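PDB 4GDI: neuraminidase from Influenza A virus, which is a neuraminidase-like member of the influenza neuraminidase family that probably removes terminal sialic acids, although its putative active site has diverged. Local coordinates for residues W9-V18 / P326-I337. Sequence-based numbering, arbitrary orientation.
Sequences WRAKSQMCEV and PKGDLISGCQRI. With NO3 (nitrate ion), chain V.
Cys-16 and Cys-334 are joined covalently, SG to SG 2.0 Å with a C-S-S-C torsion of 100°. Directly beside this disulfide the backbones form one isolated beta bridge: Gln-335 N donates to Gln-14 O at 2.7 Å, and Cys-16 N donates to Gln-335 O at 2.9 Å. The Gln-335 chain is bent at chi2 (63°), which brings OE1 to Lys-12 N at 3.0 Å, in the carbonyl plane on a lone pair; water 1 links the same oxygen to Trp-9 NE1. Gln-335 NE2 donates to Pro-326 O and Arg-336 O, so both ends of the amide are fixed. In the six-bladed neuraminidase propeller, the contact ties the N-terminal arm before strand 20-25 to the loop between strands 317-324 and 338-346 of the same sheet. Lys-12 NZ reaches into that loop, donating to Asp-329 O at 2.9 Å and Ser-332 O at 3.2 Å; the carboxylate of Glu-132 of a neighbouring subunit accepts hydrogen bonds from the backbone N of Leu-330, Ile-331 and Ser-332. Against the aromatic ring, the extended Lys-327 chain crosses one face of Trp-9: CE makes a CH-pi contact 3.8 Å from the six-membered-ring centroid, while NZ, in an off-centre cation-pi position, donates a hydrogen bond to Phe-106 O.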
loop_
_atom_site.group_PDB
_atom_site.type_symbol
_atom_site.label_atom_id
_atom_site.label_comp_id
_atom_site.label_asym_id
_atom_site.label_seq_id
_atom_site.Cartn_x
_atom_site.Cartn_y
_atom_site.Cartn_z
ATOM N N TRP A 9 15.679 11.615 19.437
ATOM C CA TRP A 9 16.210 12.550 18.477
ATOM C C TRP A 9 16.583 13.850 19.154
ATOM O O TRP A 9 15.973 14.242 20.145
ATOM C CB TRP A 9 15.160 12.819 17.402
ATOM C CG TRP A 9 15.579 13.820 16.408
ATOM C CD1 TRP A 9 16.339 13.600 15.312
ATOM C CD2 TRP A 9 15.242 15.214 16.395
ATOM N NE1 TRP A 9 16.510 14.766 14.612
ATOM C CE2 TRP A 9 15.844 15.776 15.253
ATOM C CE3 TRP A 9 14.490 16.039 17.237
ATOM C CZ2 TRP A 9 15.725 17.136 14.925
ATOM C CZ3 TRP A 9 14.363 17.383 16.914
ATOM C CH2 TRP A 9 14.979 17.920 15.762
ATOM N N ARG A 10 17.591 14.518 18.614
ATOM C CA ARG A 10 17.807 15.922 18.915
ATOM C C ARG A 10 18.404 16.568 17.683
ATOM O O ARG A 10 19.020 15.891 16.862
ATOM C CB ARG A 10 18.723 16.103 20.126
ATOM C CG ARG A 10 20.163 15.728 19.880
ATOM C CD ARG A 10 20.823 15.264 21.168
ATOM N NE ARG A 10 20.199 14.036 21.667
ATOM C CZ ARG A 10 20.807 12.858 21.799
ATOM N NH1 ARG A 10 22.093 12.706 21.490
ATOM N NH2 ARG A 10 20.119 11.819 22.258
ATOM N N ALA A 11 18.224 17.876 17.558
ATOM C CA ALA A 11 18.732 18.616 16.415
ATOM C C ALA A 11 20.247 18.474 16.300
ATOM O O ALA A 11 20.930 18.268 17.290
ATOM C CB ALA A 11 18.367 20.071 16.544
ATOM N N LYS A 12 20.765 18.600 15.089
ATOM C CA LYS A 12 22.204 18.611 14.900
ATOM C C LYS A 12 22.710 19.893 15.542
ATOM O O LYS A 12 21.924 20.796 15.808
ATOM C CB LYS A 12 22.565 18.531 13.417
ATOM C CG LYS A 12 21.798 17.430 12.703
ATOM C CD LYS A 12 22.595 16.761 11.603
ATOM C CE LYS A 12 21.844 15.528 11.092
ATOM N NZ LYS A 12 22.752 14.498 10.561
ATOM N N SER A 13 24.016 19.972 15.775
ATOM C CA SER A 13 24.580 20.948 16.709
ATOM C C SER A 13 24.482 22.397 16.247
ATOM O O SER A 13 24.497 23.312 17.057
ATOM C CB SER A 13 26.042 20.595 17.031
ATOM O OG SER A 13 26.845 20.610 15.860
ATOM N N GLN A 14 24.397 22.621 14.946
ATOM C CA GLN A 14 24.234 23.976 14.453
ATOM C C GLN A 14 23.268 23.962 13.281
ATOM O O GLN A 14 23.176 22.976 12.566
ATOM C CB GLN A 14 25.578 24.554 14.005
ATOM C CG GLN A 14 26.625 24.654 15.116
ATOM C CD GLN A 14 26.236 25.648 16.207
ATOM O OE1 GLN A 14 25.489 26.598 15.961
ATOM N NE2 GLN A 14 26.740 25.425 17.421
ATOM N N MET A 15 22.554 25.060 13.097
ATOM C CA MET A 15 21.668 25.199 11.956
ATOM C C MET A 15 22.482 25.436 10.701
ATOM O O MET A 15 23.484 26.137 10.740
ATOM C CB MET A 15 20.726 26.374 12.162
ATOM C CG MET A 15 19.720 26.523 11.009
ATOM S SD MET A 15 18.402 27.713 11.338
ATOM C CE MET A 15 17.471 26.788 12.575
ATOM N N CYS A 16 22.050 24.859 9.585
ATOM C CA CYS A 16 22.708 25.117 8.312
ATOM C C CYS A 16 22.593 26.599 7.980
ATOM O O CYS A 16 21.608 27.249 8.339
ATOM C CB CYS A 16 22.082 24.273 7.197
ATOM S SG CYS A 16 22.197 22.491 7.453
ATOM N N GLU A 17 23.602 27.146 7.315
ATOM C CA GLU A 17 23.486 28.504 6.795
ATOM C C GLU A 17 22.371 28.513 5.758
ATOM O O GLU A 17 22.296 27.606 4.922
ATOM C CB GLU A 17 24.787 28.954 6.138
ATOM C CG GLU A 17 25.847 29.464 7.098
ATOM C CD GLU A 17 26.648 30.607 6.498
ATOM O OE1 GLU A 17 27.492 30.342 5.612
ATOM O OE2 GLU A 17 26.413 31.771 6.899
ATOM N N VAL A 18 21.507 29.521 5.804
ATOM C CA VAL A 18 20.425 29.614 4.818
ATOM C C VAL A 18 20.590 30.822 3.908
ATOM O O VAL A 18 20.495 31.961 4.362
ATOM C CB VAL A 18 19.054 29.693 5.488
ATOM C CG1 VAL A 18 17.959 29.920 4.432
ATOM C CG2 VAL A 18 18.781 28.445 6.301
ATOM N N PRO A 326 13.427 18.453 9.083
ATOM C CA PRO A 326 13.842 17.093 8.726
ATOM C C PRO A 326 14.605 16.500 9.900
ATOM O O PRO A 326 15.342 17.226 10.556
ATOM C CB PRO A 326 14.789 17.302 7.542
ATOM C CG PRO A 326 14.502 18.679 7.031
ATOM C CD PRO A 326 14.025 19.475 8.209
ATOM N N LYS A 327 14.427 15.218 10.182
ATOM C CA LYS A 327 15.035 14.654 11.369
ATOM C C LYS A 327 16.010 13.525 11.082
ATOM O O LYS A 327 16.708 13.072 11.986
ATOM C CB LYS A 327 13.950 14.183 12.337
ATOM C CG LYS A 327 13.184 15.350 12.956
ATOM C CD LYS A 327 12.266 14.924 14.090
ATOM C CE LYS A 327 11.579 16.157 14.679
ATOM N NZ LYS A 327 10.506 15.781 15.616
ATOM N N GLY A 328 16.078 13.086 9.834
ATOM C CA GLY A 328 16.893 11.928 9.495
ATOM C C GLY A 328 17.981 12.160 8.466
ATOM O O GLY A 328 18.432 11.206 7.846
ATOM N N ASP A 329 18.420 13.403 8.288
ATOM C CA ASP A 329 19.445 13.704 7.287
ATOM C C ASP A 329 20.720 12.941 7.614
ATOM O O ASP A 329 21.119 12.852 8.782
ATOM C CB ASP A 329 19.771 15.199 7.244
ATOM C CG ASP A 329 18.639 16.047 6.660
ATOM O OD1 ASP A 329 17.663 15.488 6.127
ATOM O OD2 ASP A 329 18.762 17.288 6.715
ATOM N N LEU A 330 21.363 12.413 6.576
ATOM C CA LEU A 330 22.590 11.635 6.734
ATOM C C LEU A 330 23.800 12.338 6.143
ATOM O O LEU A 330 24.913 12.173 6.627
ATOM C CB LEU A 330 22.411 10.259 6.087
ATOM C CG LEU A 330 21.355 9.384 6.774
ATOM C CD1 LEU A 330 21.305 8.016 6.138
ATOM C CD2 LEU A 330 21.617 9.267 8.276
ATOM N N ILE A 331 23.586 13.130 5.100
ATOM C CA ILE A 331 24.690 13.806 4.451
ATOM C C ILE A 331 24.971 15.124 5.142
ATOM O O ILE A 331 26.134 15.453 5.410
ATOM C CB ILE A 331 24.419 14.035 2.960
ATOM C CG1 ILE A 331 24.070 12.703 2.300
ATOM C CG2 ILE A 331 25.628 14.690 2.290
ATOM C CD1 ILE A 331 24.975 11.547 2.720
ATOM N N SER A 332 23.916 15.872 5.453
ATOM C CA SER A 332 24.103 17.167 6.098
ATOM C C SER A 332 24.683 17.012 7.507
ATOM O O SER A 332 24.193 16.228 8.312
ATOM C CB SER A 332 22.789 17.936 6.174
ATOM O OG SER A 332 23.038 19.253 6.619
ATOM N N GLY A 333 25.728 17.765 7.797
ATOM C CA GLY A 333 26.285 17.790 9.137
ATOM C C GLY A 333 25.600 18.827 10.009
ATOM O O GLY A 333 25.758 18.815 11.228
ATOM N N CYS A 334 24.833 19.718 9.382
ATOM C CA CYS A 334 24.134 20.775 10.098
ATOM C C CYS A 334 22.627 20.519 10.048
ATOM O O CYS A 334 22.151 19.681 9.274
ATOM C CB CYS A 334 24.482 22.145 9.500
ATOM S SG CYS A 334 24.214 22.266 7.709
ATOM N N GLN A 335 21.883 21.232 10.884
ATOM C CA GLN A 335 20.453 21.003 11.012
ATOM C C GLN A 335 19.691 21.822 9.961
ATOM O O GLN A 335 19.808 23.051 9.894
ATOM C CB GLN A 335 19.991 21.341 12.429
ATOM C CG GLN A 335 18.503 21.224 12.648
ATOM C CD GLN A 335 18.015 19.825 12.455
ATOM O OE1 GLN A 335 18.494 18.897 13.105
ATOM N NE2 GLN A 335 17.052 19.650 11.552
ATOM N N ARG A 336 18.913 21.148 9.134
ATOM C CA ARG A 336 18.141 21.854 8.115
ATOM C C ARG A 336 16.847 22.422 8.696
ATOM O O ARG A 336 16.314 21.923 9.695
ATOM C CB ARG A 336 17.827 20.933 6.928
ATOM C CG ARG A 336 19.037 20.603 6.049
ATOM C CD ARG A 336 18.599 20.071 4.685
ATOM N NE ARG A 336 17.825 18.827 4.792
ATOM C CZ ARG A 336 16.822 18.493 3.991
ATOM N NH1 ARG A 336 16.446 19.310 3.002
ATOM N NH2 ARG A 336 16.189 17.344 4.171
ATOM N N ILE A 337 16.325 23.447 8.031
ATOM C CA ILE A 337 15.053 24.055 8.426
ATOM C C ILE A 337 14.180 24.179 7.184
ATOM O O ILE A 337 14.664 24.513 6.088
ATOM C CB ILE A 337 15.257 25.442 9.112
ATOM C CG1 ILE A 337 13.923 26.014 9.605
ATOM C CG2 ILE A 337 15.931 26.430 8.185
ATOM C CD1 ILE A 337 13.242 25.156 10.652
HETATM N N NO3 V . 13.960 17.240 1.353
HETATM O O1 NO3 V . 13.809 18.048 2.482
HETATM O O2 NO3 V . 12.896 17.034 0.459
HETATM O O3 NO3 V . 15.178 16.634 1.086
HETATM O O HOH W 1 18.358 16.069 12.692
HETATM O O HOH W 2 26.022 20.815 12.999
#